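Local coordinates for protein serine racemase (Enterococcus faecalis, PDB 4ECL) that belongs to the alanine racemase family, joining an N-terminal TIM barrel to a C-terminal domain rich in beta strands, and forms the cytoplasmic part of VanTG, at residues Q24-P29 with T235-D240; K177-F182 with L208-L213; T334-D339 with P347-S352. All coordinates share one frame; numbering follows the deposited sequence.

Contact 1: residues Q24-P29 with T235-D240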
ATOM      1  N   GLN A  24     -21.106  -2.456 -21.511  1.00 27.67           N
ATOM      2  CA  GLN A  24     -22.481  -2.935 -21.608  1.00 29.06           C
ATOM      3  C   GLN A  24     -22.839  -3.259 -23.058  1.00 33.23           C
ATOM      4  O   GLN A  24     -23.592  -4.186 -23.322  1.00 26.94           O
ATOM      5  CB  GLN A  24     -23.464  -1.907 -21.046  1.00 31.62           C
ATOM      6  CG  GLN A  24     -23.428  -1.793 -19.533  1.00 37.89           C
ATOM      7  CD  GLN A  24     -24.192  -0.584 -19.006  1.00 42.95           C
ATOM      8  OE1 GLN A  24     -24.376   0.417 -19.711  1.00 41.93           O
ATOM      9  NE2 GLN A  24     -24.634  -0.672 -17.750  1.00 42.93           N
ATOM     10  N   LYS A  25     -22.279  -2.490 -23.989  1.00 36.39           N
ATOM     11  CA  LYS A  25     -22.531  -2.682 -25.413  1.00 36.59           C
ATOM     12  C   LYS A  25     -22.036  -4.032 -25.901  1.00 31.46           C
ATOM     13  O   LYS A  25     -22.643  -4.644 -26.772  1.00 36.09           O
ATOM     14  CB  LYS A  25     -21.849  -1.585 -26.232  1.00 42.19           C
ATOM     15  CG  LYS A  25     -22.706  -0.367 -26.518  1.00 49.93           C
ATOM     16  CD  LYS A  25     -21.976   0.576 -27.459  1.00 53.19           C
ATOM     17  CE  LYS A  25     -21.376  -0.190 -28.633  1.00 54.23           C
ATOM     18  NZ  LYS A  25     -20.612   0.701 -29.550  1.00 59.48           N
ATOM     19  N   ALA A  26     -20.922  -4.488 -25.352  1.00 31.46           N
ATOM     20  CA  ALA A  26     -20.367  -5.772 -25.750  1.00 35.92           C
ATOM     21  C   ALA A  26     -21.095  -6.942 -25.079  1.00 39.65           C
ATOM     22  O   ALA A  26     -20.813  -8.107 -25.368  1.00 45.00           O
ATOM     23  CB  ALA A  26     -18.877  -5.820 -25.454  1.00 39.05           C
HETATM   24  N   MSE A  27     -22.040  -6.630 -24.198  1.00 36.54           N
HETATM   25  CA  MSE A  27     -22.758  -7.655 -23.437  1.00 37.91           C
HETATM   26  C   MSE A  27     -24.094  -8.013 -24.064  1.00 36.54           C
HETATM   27  O   MSE A  27     -24.671  -7.210 -24.776  1.00 39.24           O
HETATM   28  CB  MSE A  27     -23.046  -7.161 -22.023  1.00 32.41           C
HETATM   29  CG  MSE A  27     -21.859  -7.012 -21.168  1.00 39.20           C
HETATM   30 SE   MSE A  27     -22.396  -6.598 -19.337  0.76 37.92          SE
HETATM   31  CE  MSE A  27     -20.653  -5.943 -18.808  1.00 32.69           C
ATOM     32  N   SER A  28     -24.595  -9.214 -23.766  1.00 31.90           N
ATOM     33  CA  SER A  28     -25.965  -9.572 -24.108  1.00 38.55           C
ATOM     34  C   SER A  28     -26.915  -8.648 -23.375  1.00 38.58           C
ATOM     35  O   SER A  28     -26.618  -8.208 -22.268  1.00 35.70           O
ATOM     36  CB  SER A  28     -26.262 -11.021 -23.721  1.00 40.48           C
ATOM     37  OG  SER A  28     -25.648 -11.903 -24.637  1.00 49.06           O
ATOM     38  N   PRO A  29     -28.071  -8.363 -23.986  1.00 45.90           N
ATOM     39  CA  PRO A  29     -29.021  -7.404 -23.416  1.00 53.68           C
ATOM     40  C   PRO A  29     -29.390  -7.708 -21.967  1.00 53.17           C
ATOM     41  O   PRO A  29     -29.514  -6.782 -21.166  1.00 59.13           O
ATOM     42  CB  PRO A  29     -30.257  -7.547 -24.323  1.00 56.06           C
ATOM     43  CG  PRO A  29     -30.056  -8.837 -25.077  1.00 53.29           C
ATOM     44  CD  PRO A  29     -28.573  -8.950 -25.240  1.00 49.71           C
ATOM     45  N   THR A 235      -6.689  -9.008 -27.569  1.00 43.37           N
ATOM     46  CA  THR A 235      -7.893  -9.705 -27.142  1.00 40.15           C
ATOM     47  C   THR A 235      -8.814  -9.937 -28.336  1.00 36.24           C
ATOM     48  O   THR A 235      -8.655  -9.299 -29.373  1.00 35.13           O
ATOM     49  CB  THR A 235      -8.639  -8.916 -26.057  1.00 35.80           C
ATOM     50  OG1 THR A 235      -8.793  -7.561 -26.484  1.00 34.74           O
ATOM     51  CG2 THR A 235      -7.866  -8.953 -24.730  1.00 32.35           C
ATOM     52  N   LYS A 236      -9.771 -10.850 -28.193  1.00 34.26           N
ATOM     53  CA  LYS A 236     -10.701 -11.144 -29.276  1.00 33.88           C
ATOM     54  C   LYS A 236     -11.535  -9.911 -29.600  1.00 36.70           C
ATOM     55  O   LYS A 236     -11.594  -9.482 -30.746  1.00 41.83           O
ATOM     56  CB  LYS A 236     -11.599 -12.338 -28.936  1.00 35.50           C
ATOM     57  CG  LYS A 236     -10.862 -13.669 -28.886  1.00 37.81           C
ATOM     58  CD  LYS A 236     -10.019 -13.863 -30.136  1.00 50.19           C
ATOM     59  CE  LYS A 236      -9.164 -15.122 -30.049  1.00 56.56           C
ATOM     60  NZ  LYS A 236      -8.205 -15.225 -31.194  1.00 60.38           N
ATOM     61  N   LEU A 237     -12.172  -9.332 -28.592  1.00 32.34           N
ATOM     62  CA  LEU A 237     -12.817  -8.049 -28.785  1.00 34.41           C
ATOM     63  C   LEU A 237     -11.767  -6.986 -28.514  1.00 44.44           C
ATOM     64  O   LEU A 237     -10.949  -7.134 -27.609  1.00 46.02           O
ATOM     65  CB  LEU A 237     -13.950  -7.840 -27.789  1.00 26.01           C
ATOM     66  CG  LEU A 237     -15.091  -8.832 -27.661  1.00 26.53           C
ATOM     67  CD1 LEU A 237     -16.112  -8.185 -26.752  1.00 28.54           C
ATOM     68  CD2 LEU A 237     -15.685  -9.140 -29.032  1.00 30.49           C
ATOM     69  N   GLU A 238     -11.783  -5.916 -29.290  1.00 44.86           N
ATOM     70  CA  GLU A 238     -10.954  -4.772 -28.966  1.00 49.03           C
ATOM     71  C   GLU A 238     -11.867  -3.600 -28.676  1.00 44.61           C
ATOM     72  O   GLU A 238     -12.371  -2.952 -29.587  1.00 47.86           O
ATOM     73  CB  GLU A 238      -9.978  -4.457 -30.098  1.00 59.83           C
ATOM     74  CG  GLU A 238      -8.850  -5.470 -30.219  1.00 70.60           C
ATOM     75  CD  GLU A 238      -7.758  -5.021 -31.171  1.00 80.84           C
ATOM     76  OE1 GLU A 238      -8.058  -4.235 -32.097  1.00 85.11           O
ATOM     77  OE2 GLU A 238      -6.597  -5.450 -30.990  1.00 83.53           O
ATOM     78  N   LEU A 239     -12.105  -3.358 -27.397  1.00 36.20           N
ATOM     79  CA  LEU A 239     -12.992  -2.290 -26.974  1.00 35.48           C
ATOM     80  C   LEU A 239     -12.235  -0.980 -26.806  1.00 37.30           C
ATOM     81  O   LEU A 239     -11.019  -0.963 -26.579  1.00 31.21           O
ATOM     82  CB  LEU A 239     -13.683  -2.660 -25.658  1.00 35.56           C
ATOM     83  CG  LEU A 239     -14.579  -3.902 -25.715  1.00 35.99           C
ATOM     84  CD1 LEU A 239     -15.280  -4.107 -24.378  1.00 28.34           C
ATOM     85  CD2 LEU A 239     -15.584  -3.761 -26.844  1.00 37.29           C
ATOM     86  N   ASP A 240     -12.974   0.117 -26.915  1.00 36.65           N
ATOM     87  CA  ASP A 240     -12.421   1.446 -26.735  1.00 34.95           C
ATOM     88  C   ASP A 240     -12.559   1.823 -25.271  1.00 34.08           C
ATOM     89  O   ASP A 240     -13.546   2.434 -24.874  1.00 40.85           O
ATOM     90  CB  ASP A 240     -13.168   2.448 -27.623  1.00 39.98           C
ATOM     91  CG  ASP A 240     -12.602   3.853 -27.522  1.00 48.95           C
ATOM     92  OD1 ASP A 240     -11.407   3.989 -27.177  1.00 52.33           O
ATOM     93  OD2 ASP A 240     -13.350   4.819 -27.788  1.00 49.38           O
TER

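Contact 2: residues K177-F182 with L208-L213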
ATOM      1  N   LYS A 177     -11.876 -26.236 -20.642  1.00 37.25           N
ATOM      2  CA  LYS A 177     -12.299 -27.325 -19.771  1.00 41.44           C
ATOM      3  C   LYS A 177     -12.909 -26.764 -18.486  1.00 35.54           C
ATOM      4  O   LYS A 177     -13.783 -27.390 -17.901  1.00 32.94           O
ATOM      5  CB  LYS A 177     -11.186 -28.352 -19.509  1.00 50.76           C
ATOM      6  CG  LYS A 177      -9.953 -27.817 -18.810  1.00 64.55           C
ATOM      7  CD  LYS A 177      -8.882 -28.907 -18.632  1.00 74.43           C
ATOM      8  CE  LYS A 177      -7.792 -28.828 -19.708  1.00 76.35           C
ATOM      9  NZ  LYS A 177      -6.516 -29.479 -19.282  1.00 73.64           N
ATOM     10  N   GLN A 178     -12.481 -25.572 -18.064  1.00 27.88           N
ATOM     11  CA  GLN A 178     -13.109 -24.938 -16.903  1.00 28.05           C
ATOM     12  C   GLN A 178     -14.569 -24.651 -17.201  1.00 29.84           C
ATOM     13  O   GLN A 178     -15.450 -24.897 -16.380  1.00 32.15           O
ATOM     14  CB  GLN A 178     -12.409 -23.632 -16.519  1.00 28.28           C
ATOM     15  CG  GLN A 178     -11.103 -23.825 -15.788  1.00 30.43           C
ATOM     16  CD  GLN A 178     -10.684 -22.584 -15.028  1.00 33.03           C
ATOM     17  OE1 GLN A 178      -9.756 -21.885 -15.422  1.00 28.15           O
ATOM     18  NE2 GLN A 178     -11.372 -22.309 -13.924  1.00 34.57           N
ATOM     19  N   ILE A 179     -14.813 -24.123 -18.389  1.00 29.21           N
ATOM     20  CA  ILE A 179     -16.166 -23.808 -18.826  1.00 25.91           C
ATOM     21  C   ILE A 179     -17.006 -25.079 -18.984  1.00 28.19           C
ATOM     22  O   ILE A 179     -18.156 -25.145 -18.525  1.00 26.91           O
ATOM     23  CB  ILE A 179     -16.113 -23.011 -20.131  1.00 25.35           C
ATOM     24  CG1 ILE A 179     -15.373 -21.681 -19.875  1.00 22.21           C
ATOM     25  CG2 ILE A 179     -17.514 -22.807 -20.701  1.00 21.37           C
ATOM     26  CD1 ILE A 179     -14.915 -20.992 -21.133  1.00 27.34           C
ATOM     27  N   GLY A 180     -16.420 -26.089 -19.616  1.00 28.07           N
ATOM     28  CA  GLY A 180     -17.090 -27.367 -19.791  1.00 26.72           C
ATOM     29  C   GLY A 180     -17.480 -27.995 -18.462  1.00 28.93           C
ATOM     30  O   GLY A 180     -18.603 -28.487 -18.298  1.00 30.92           O
ATOM     31  N   SER A 181     -16.556 -27.978 -17.508  1.00 28.44           N
ATOM     32  CA  SER A 181     -16.808 -28.547 -16.189  1.00 32.38           C
ATOM     33  C   SER A 181     -17.953 -27.811 -15.524  1.00 30.32           C
ATOM     34  O   SER A 181     -18.776 -28.412 -14.842  1.00 27.45           O
ATOM     35  CB  SER A 181     -15.569 -28.419 -15.300  1.00 42.88           C
ATOM     36  OG  SER A 181     -14.431 -28.950 -15.949  1.00 51.07           O
ATOM     37  N   PHE A 182     -17.992 -26.499 -15.714  1.00 24.90           N
ATOM     38  CA  PHE A 182     -18.993 -25.681 -15.051  1.00 21.20           C
ATOM     39  C   PHE A 182     -20.410 -26.033 -15.511  1.00 27.90           C
ATOM     40  O   PHE A 182     -21.328 -26.159 -14.700  1.00 27.48           O
ATOM     41  CB  PHE A 182     -18.712 -24.193 -15.288  1.00 20.81           C
ATOM     42  CG  PHE A 182     -19.629 -23.287 -14.535  1.00 22.78           C
ATOM     43  CD1 PHE A 182     -19.441 -23.063 -13.179  1.00 27.55           C
ATOM     44  CD2 PHE A 182     -20.676 -22.656 -15.177  1.00 21.73           C
ATOM     45  CE1 PHE A 182     -20.289 -22.225 -12.478  1.00 28.05           C
ATOM     46  CE2 PHE A 182     -21.527 -21.826 -14.481  1.00 24.19           C
ATOM     47  CZ  PHE A 182     -21.337 -21.611 -13.131  1.00 24.31           C
ATOM     48  N   LEU A 208     -13.624 -10.083 -22.845  1.00 29.75           N
ATOM     49  CA  LEU A 208     -12.785  -9.719 -23.991  1.00 29.47           C
ATOM     50  C   LEU A 208     -12.368 -10.904 -24.856  1.00 24.69           C
ATOM     51  O   LEU A 208     -12.259 -10.775 -26.077  1.00 31.45           O
ATOM     52  CB  LEU A 208     -11.521  -8.984 -23.527  1.00 27.25           C
ATOM     53  CG  LEU A 208     -11.693  -7.648 -22.814  1.00 27.54           C
ATOM     54  CD1 LEU A 208     -10.321  -7.100 -22.408  1.00 25.17           C
ATOM     55  CD2 LEU A 208     -12.440  -6.662 -23.700  1.00 27.64           C
ATOM     56  N   ASN A 209     -12.102 -12.040 -24.219  1.00 27.52           N
ATOM     57  CA  ASN A 209     -11.573 -13.203 -24.927  1.00 31.55           C
ATOM     58  C   ASN A 209     -12.560 -14.370 -25.105  1.00 34.73           C
ATOM     59  O   ASN A 209     -12.334 -15.264 -25.931  1.00 31.88           O
ATOM     60  CB  ASN A 209     -10.273 -13.674 -24.264  1.00 28.15           C
ATOM     61  CG  ASN A 209      -9.070 -12.848 -24.697  1.00 33.38           C
ATOM     62  OD1 ASN A 209      -8.997 -12.411 -25.843  1.00 34.20           O
ATOM     63  ND2 ASN A 209      -8.127 -12.624 -23.783  1.00 30.03           N
ATOM     64  N   TYR A 210     -13.641 -14.361 -24.326  1.00 31.96           N
ATOM     65  CA  TYR A 210     -14.685 -15.380 -24.446  1.00 27.21           C
ATOM     66  C   TYR A 210     -16.068 -14.718 -24.529  1.00 22.05           C
ATOM     67  O   TYR A 210     -16.971 -15.020 -23.746  1.00 21.39           O
ATOM     68  CB  TYR A 210     -14.570 -16.409 -23.291  1.00 26.60           C
ATOM     69  CG  TYR A 210     -13.278 -17.187 -23.393  1.00 28.80           C
ATOM     70  CD1 TYR A 210     -12.094 -16.672 -22.879  1.00 28.22           C
ATOM     71  CD2 TYR A 210     -13.226 -18.405 -24.062  1.00 30.50           C
ATOM     72  CE1 TYR A 210     -10.900 -17.356 -23.009  1.00 28.90           C
ATOM     73  CE2 TYR A 210     -12.030 -19.102 -24.192  1.00 28.91           C
ATOM     74  CZ  TYR A 210     -10.871 -18.570 -23.664  1.00 28.45           C
ATOM     75  OH  TYR A 210      -9.673 -19.237 -23.794  1.00 26.57           O
ATOM     76  N   PRO A 211     -16.243 -13.812 -25.500  1.00 19.39           N
ATOM     77  CA  PRO A 211     -17.460 -13.000 -25.527  1.00 20.58           C
ATOM     78  C   PRO A 211     -18.680 -13.834 -25.878  1.00 24.77           C
ATOM     79  O   PRO A 211     -19.808 -13.436 -25.588  1.00 24.17           O
ATOM     80  CB  PRO A 211     -17.183 -12.007 -26.650  1.00 22.08           C
ATOM     81  CG  PRO A 211     -16.293 -12.752 -27.581  1.00 25.13           C
ATOM     82  CD  PRO A 211     -15.442 -13.648 -26.724  1.00 25.21           C
ATOM     83  N   GLU A 212     -18.446 -14.984 -26.496  1.00 26.76           N
ATOM     84  CA  GLU A 212     -19.525 -15.871 -26.899  1.00 28.89           C
ATOM     85  C   GLU A 212     -20.269 -16.497 -25.716  1.00 29.65           C
ATOM     86  O   GLU A 212     -21.385 -16.978 -25.885  1.00 32.90           O
ATOM     87  CB  GLU A 212     -19.002 -16.952 -27.846  1.00 36.71           C
ATOM     88  CG  GLU A 212     -18.325 -18.132 -27.158  1.00 45.32           C
ATOM     89  CD  GLU A 212     -16.894 -17.858 -26.701  1.00 47.12           C
ATOM     90  OE1 GLU A 212     -16.202 -16.993 -27.301  1.00 34.17           O
ATOM     91  OE2 GLU A 212     -16.463 -18.533 -25.736  1.00 52.35           O
ATOM     92  N   LEU A 213     -19.669 -16.496 -24.521  1.00 28.68           N
ATOM     93  CA  LEU A 213     -20.376 -17.011 -23.346  1.00 26.47           C
ATOM     94  C   LEU A 213     -21.646 -16.208 -23.065  1.00 33.09           C
ATOM     95  O   LEU A 213     -21.696 -15.009 -23.319  1.00 36.04           O
ATOM     96  CB  LEU A 213     -19.478 -17.011 -22.109  1.00 24.32           C
ATOM     97  CG  LEU A 213     -18.347 -18.037 -22.068  1.00 25.38           C
ATOM     98  CD1 LEU A 213     -17.367 -17.712 -20.930  1.00 21.00           C
ATOM     99  CD2 LEU A 213     -18.896 -19.481 -21.944  1.00 30.05           C
TER

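Contact 3: residues T334-D339 with P347-S352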
ATOM      1  N   THR A 334       2.912  14.718 -13.401  1.00 25.50           N
ATOM      2  CA  THR A 334       1.998  13.621 -13.687  1.00 25.06           C
ATOM      3  C   THR A 334       2.791  12.316 -13.660  1.00 21.90           C
ATOM      4  O   THR A 334       3.658  12.096 -14.507  1.00 28.61           O
ATOM      5  CB  THR A 334       1.328  13.847 -15.058  1.00 28.71           C
ATOM      6  OG1 THR A 334       0.491  15.003 -14.972  1.00 27.77           O
ATOM      7  CG2 THR A 334       0.479  12.656 -15.468  1.00 27.11           C
ATOM      8  N   LEU A 335       2.533  11.477 -12.662  1.00 18.03           N
ATOM      9  CA  LEU A 335       3.256  10.216 -12.531  1.00 23.18           C
ATOM     10  C   LEU A 335       2.519   9.098 -13.258  1.00 26.36           C
ATOM     11  O   LEU A 335       3.118   8.113 -13.703  1.00 23.51           O
ATOM     12  CB  LEU A 335       3.455   9.848 -11.054  1.00 22.20           C
ATOM     13  CG  LEU A 335       4.302  10.816 -10.225  1.00 21.07           C
ATOM     14  CD1 LEU A 335       3.468  11.991  -9.693  1.00 23.90           C
ATOM     15  CD2 LEU A 335       5.010  10.092  -9.084  1.00 20.55           C
ATOM     16  N   ILE A 336       1.207   9.257 -13.353  1.00 25.77           N
ATOM     17  CA  ILE A 336       0.371   8.372 -14.150  1.00 24.89           C
ATOM     18  C   ILE A 336      -0.664   9.276 -14.776  1.00 25.55           C
ATOM     19  O   ILE A 336      -1.326  10.030 -14.058  1.00 26.51           O
ATOM     20  CB  ILE A 336      -0.372   7.324 -13.287  1.00 20.65           C
ATOM     21  CG1 ILE A 336       0.601   6.320 -12.668  1.00 22.51           C
ATOM     22  CG2 ILE A 336      -1.409   6.576 -14.134  1.00 29.08           C
ATOM     23  CD1 ILE A 336      -0.061   5.342 -11.704  1.00 23.48           C
ATOM     24  N   GLY A 337      -0.797   9.221 -16.101  1.00 24.74           N
ATOM     25  CA  GLY A 337      -1.750  10.069 -16.794  1.00 26.16           C
ATOM     26  C   GLY A 337      -1.188  10.844 -17.980  1.00 26.87           C
ATOM     27  O   GLY A 337      -0.108  10.528 -18.489  1.00 23.99           O
ATOM     28  N   LYS A 338      -1.928  11.860 -18.419  1.00 32.45           N
ATOM     29  CA  LYS A 338      -1.568  12.645 -19.610  1.00 32.27           C
ATOM     30  C   LYS A 338      -1.149  14.060 -19.259  1.00 37.48           C
ATOM     31  O   LYS A 338      -1.676  14.666 -18.323  1.00 39.11           O
ATOM     32  CB  LYS A 338      -2.743  12.753 -20.589  1.00 36.21           C
ATOM     33  CG  LYS A 338      -3.270  11.457 -21.141  1.00 37.08           C
ATOM     34  CD  LYS A 338      -4.400  11.736 -22.138  1.00 49.54           C
ATOM     35  CE  LYS A 338      -5.286  10.502 -22.383  1.00 54.45           C
ATOM     36  NZ  LYS A 338      -6.092  10.116 -21.182  1.00 53.52           N
ATOM     37  N   ASP A 339      -0.215  14.587 -20.044  1.00 39.15           N
ATOM     38  CA  ASP A 339       0.238  15.958 -19.906  1.00 35.20           C
ATOM     39  C   ASP A 339       0.793  16.389 -21.250  1.00 36.50           C
ATOM     40  O   ASP A 339       1.703  15.751 -21.788  1.00 30.93           O
ATOM     41  CB  ASP A 339       1.309  16.059 -18.825  1.00 40.17           C
ATOM     42  CG  ASP A 339       1.734  17.491 -18.549  1.00 42.03           C
ATOM     43  OD1 ASP A 339       1.003  18.426 -18.955  1.00 40.99           O
ATOM     44  OD2 ASP A 339       2.797  17.676 -17.915  1.00 40.27           O
ATOM     45  N   PRO A 347      -0.463   0.822 -17.190  1.00 24.09           N
ATOM     46  CA  PRO A 347       0.280  -0.387 -17.571  1.00 29.59           C
ATOM     47  C   PRO A 347       1.781  -0.178 -17.813  1.00 26.97           C
ATOM     48  O   PRO A 347       2.558  -1.065 -17.445  1.00 27.35           O
ATOM     49  CB  PRO A 347      -0.424  -0.847 -18.855  1.00 31.21           C
ATOM     50  CG  PRO A 347      -1.811  -0.355 -18.703  1.00 30.80           C
ATOM     51  CD  PRO A 347      -1.704   0.966 -17.975  1.00 25.45           C
HETATM   52  N   MSE A 348       2.180   0.953 -18.392  1.00 21.66           N
HETATM   53  CA  MSE A 348       3.595   1.237 -18.611  1.00 22.40           C
HETATM   54  C   MSE A 348       4.354   1.303 -17.276  1.00 26.20           C
HETATM   55  O   MSE A 348       5.485   0.805 -17.145  1.00 25.82           O
HETATM   56  CB  MSE A 348       3.767   2.573 -19.371  1.00 30.95           C
HETATM   57  CG  MSE A 348       3.352   2.531 -20.846  1.00 26.74           C
HETATM   58 SE   MSE A 348       3.028   4.323 -21.612  0.78 38.05          SE
HETATM   59  CE  MSE A 348       4.866   4.977 -21.684  1.00 43.91           C
ATOM     60  N   VAL A 349       3.730   1.933 -16.287  1.00 19.54           N
ATOM     61  CA  VAL A 349       4.363   2.105 -14.996  1.00 18.63           C
ATOM     62  C   VAL A 349       4.464   0.745 -14.315  1.00 26.86           C
ATOM     63  O   VAL A 349       5.471   0.443 -13.685  1.00 24.60           O
ATOM     64  CB  VAL A 349       3.609   3.137 -14.113  1.00 28.71           C
ATOM     65  CG1 VAL A 349       4.157   3.162 -12.689  1.00 17.62           C
ATOM     66  CG2 VAL A 349       3.713   4.532 -14.728  1.00 24.51           C
ATOM     67  N   ALA A 350       3.427  -0.080 -14.480  1.00 24.05           N
ATOM     68  CA  ALA A 350       3.397  -1.385 -13.854  1.00 23.36           C
ATOM     69  C   ALA A 350       4.464  -2.269 -14.491  1.00 25.71           C
ATOM     70  O   ALA A 350       5.141  -3.026 -13.805  1.00 25.15           O
ATOM     71  CB  ALA A 350       2.020  -2.002 -13.977  1.00 21.59           C
ATOM     72  N   GLU A 351       4.637  -2.160 -15.804  1.00 25.22           N
ATOM     73  CA  GLU A 351       5.696  -2.915 -16.457  1.00 26.16           C
ATOM     74  C   GLU A 351       7.072  -2.486 -15.926  1.00 31.20           C
ATOM     75  O   GLU A 351       7.930  -3.324 -15.664  1.00 33.74           O
ATOM     76  CB  GLU A 351       5.612  -2.770 -17.973  1.00 30.44           C
ATOM     77  CG  GLU A 351       6.644  -3.578 -18.738  1.00 45.48           C
ATOM     78  CD  GLU A 351       6.407  -3.556 -20.246  1.00 64.24           C
ATOM     79  OE1 GLU A 351       5.279  -3.895 -20.680  1.00 68.52           O
ATOM     80  OE2 GLU A 351       7.345  -3.196 -20.997  1.00 67.98           O
ATOM     81  N   SER A 352       7.264  -1.178 -15.744  1.00 32.10           N
ATOM     82  CA  SER A 352       8.526  -0.642 -15.239  1.00 29.26           C
ATOM     83  C   SER A 352       8.790  -1.108 -13.826  1.00 30.88           C
ATOM     84  O   SER A 352       9.943  -1.250 -13.426  1.00 36.47           O
ATOM     85  CB  SER A 352       8.515   0.893 -15.245  1.00 25.30           C
ATOM     86  OG  SER A 352       8.484   1.421 -16.555  1.00 30.74           O
TER

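Contact 1: residues Q24-P29 with T235-D240
Ala-26 meets Leu-237 and Leu-239 in a small, wholly apolar contact near the protein surface, where the chain following helix 13-25 passes the loop between strands 217-220 and 245-257. A single methyl group carries the first side: Ala-26 CB lies 3.9 Å from Leu-237 CD1 and 4.1 Å from Leu-239 CD2. Leu-239 turns both branches to this methyl, since its CD1 is also 4.1 Å from Ala-26 CB, whereas Leu-237 touches it with CD1 alone. Both leucines hold CG anti to the carbonyl carbon (chi1 -56° and -62°), which sends their branches to the alanine, and the extended backbone of 237-239 puts Glu-238 on the other side. Ala-26 lies inside the turn closed by the bond from Met-27 N to Gln-24 O (3.0 Å). In the TIM barrel, strand 32-36 pairs in parallel with strand 217-220; the contact thus joins the turn before one of these strands to the loop that follows the other. Selenomethionine Met-27 points away from segment 235-240 and packs on Leu-33. Leu-239 continues onto Thr-22, Leu-23 and Leu-208, while His-18 is hydrogen-bonded to the carbonyl oxygen of Asp-240.

Contact 2: residues K177-F182 with L208-L213
Lys-177 O is gripped twice by Ser-181, one helical turn on: the backbone N of Ser-181 donates at 2.9 Å and its OG at 2.6 Å, from opposite faces of the carbonyl plane. Between these two residues the side chain of Ile-179 projects from the helix toward segment 208-213 and makes every contact across. Ile-179 and Leu-213 meet end on, with Ile-179 CG2 3.8 Å from Leu-213 CD2. A second approach puts Ile-179 CD1 4.1 Å from Leu-213 CD1. With CG2 anti to the backbone N and CG1 beside it (chi1 -62°), both arms of the isoleucine can be used at once. Its CD1 also approaches the Tyr-210 ring obliquely, 4.3 Å from Tyr-210 CD2. In this TIM barrel, strand 198-200 lies between helices 169-191 and 204-209 along the chain. A type I turn from Tyr-210 to Leu-213 follows the shorter helix, closed by Leu-213 N bonding to Tyr-210 O at 3.2 Å, and the side chains of Tyr-210 and Leu-213 both face the longer helix. Tyr-210 also touches Val-172, Thr-175 and Asn-176 there, and the buried amide of Gln-178 is hydrogen-bonded to Cys-162 N, Thr-128 OG1 and His-160 O.

Contact 3: residues T334-D339 with P347-S352
The backbones come closest at Ile-336 and Val-349, whose CA atoms are 7.5 Å apart, where the chain rounds a corner at 335-337 and passes helix 346-352. The corner includes a classic beta bulge, with Leu-335 and Ile-336 opposite Leu-247 of strand 245-257. Gly-337 completes the change of direction with a positive phi of 130°, in a region of backbone space open essentially to glycine, and its backbone is hydrogen-bonded to Ile-344. The contact itself turns on one methyl group: Val-349 CG2 lies 4.1 Å from Ile-336 CG1, as apolar packing, and 3.8 Å from Leu-335 O, a van der Waals approach to the carbonyl oxygen. Val-349 points at the corner, and its chi1 of 172° places CG1 anti to the backbone N and turns CG2 to the isoleucine. Ile-336 starts out across the line between the segments, but its end bends nearer to the helix, and the two side chains lie nearly perpendicular. Val-349 sits within helical turns bonded from Glu-351 N to Pro-347 O (2.9 Å) and from Ser-352 N to Met-348 O (3.0 Å). All three touching residues are buried. In this C-terminal domain the chain runs from strand 332-334 through the bulge into the small hairpin 338-339/342-344, so that helix 346-352 comes back against the corner at 335-337. Leu-360 of helix 357-362 packs on Ile-336, Val-349 and Ala-350, while Leu-335 lies against Leu-247 and Ala-249 of strand 245-257 and Val-299 of strand 298-301.

Overall arrangement
Contacts 1 and 2 belong to the barrel side of the chain and adjoin each other: Leu-237 N lies 2.9 Å from Leu-208 O and Lys-236 N 2.9 Å from Asn-209 OD1, both probable hydrogen bonds. Contact 2 is nested inside the long loop that contact 1 closes. Contact 3, in the C-terminal domain, has its centre about 25 Å from that of contact 1 and about 32 Å from that of contact 2. Burial rises from contact 1, near the surface, through the partly buried contact 2 to contact 3 in the interior. All three rest on aliphatic side chains, joined by a tyrosine ring in contact 2, while in contact 3 a valine methyl also lies against a backbone carbonyl oxygen.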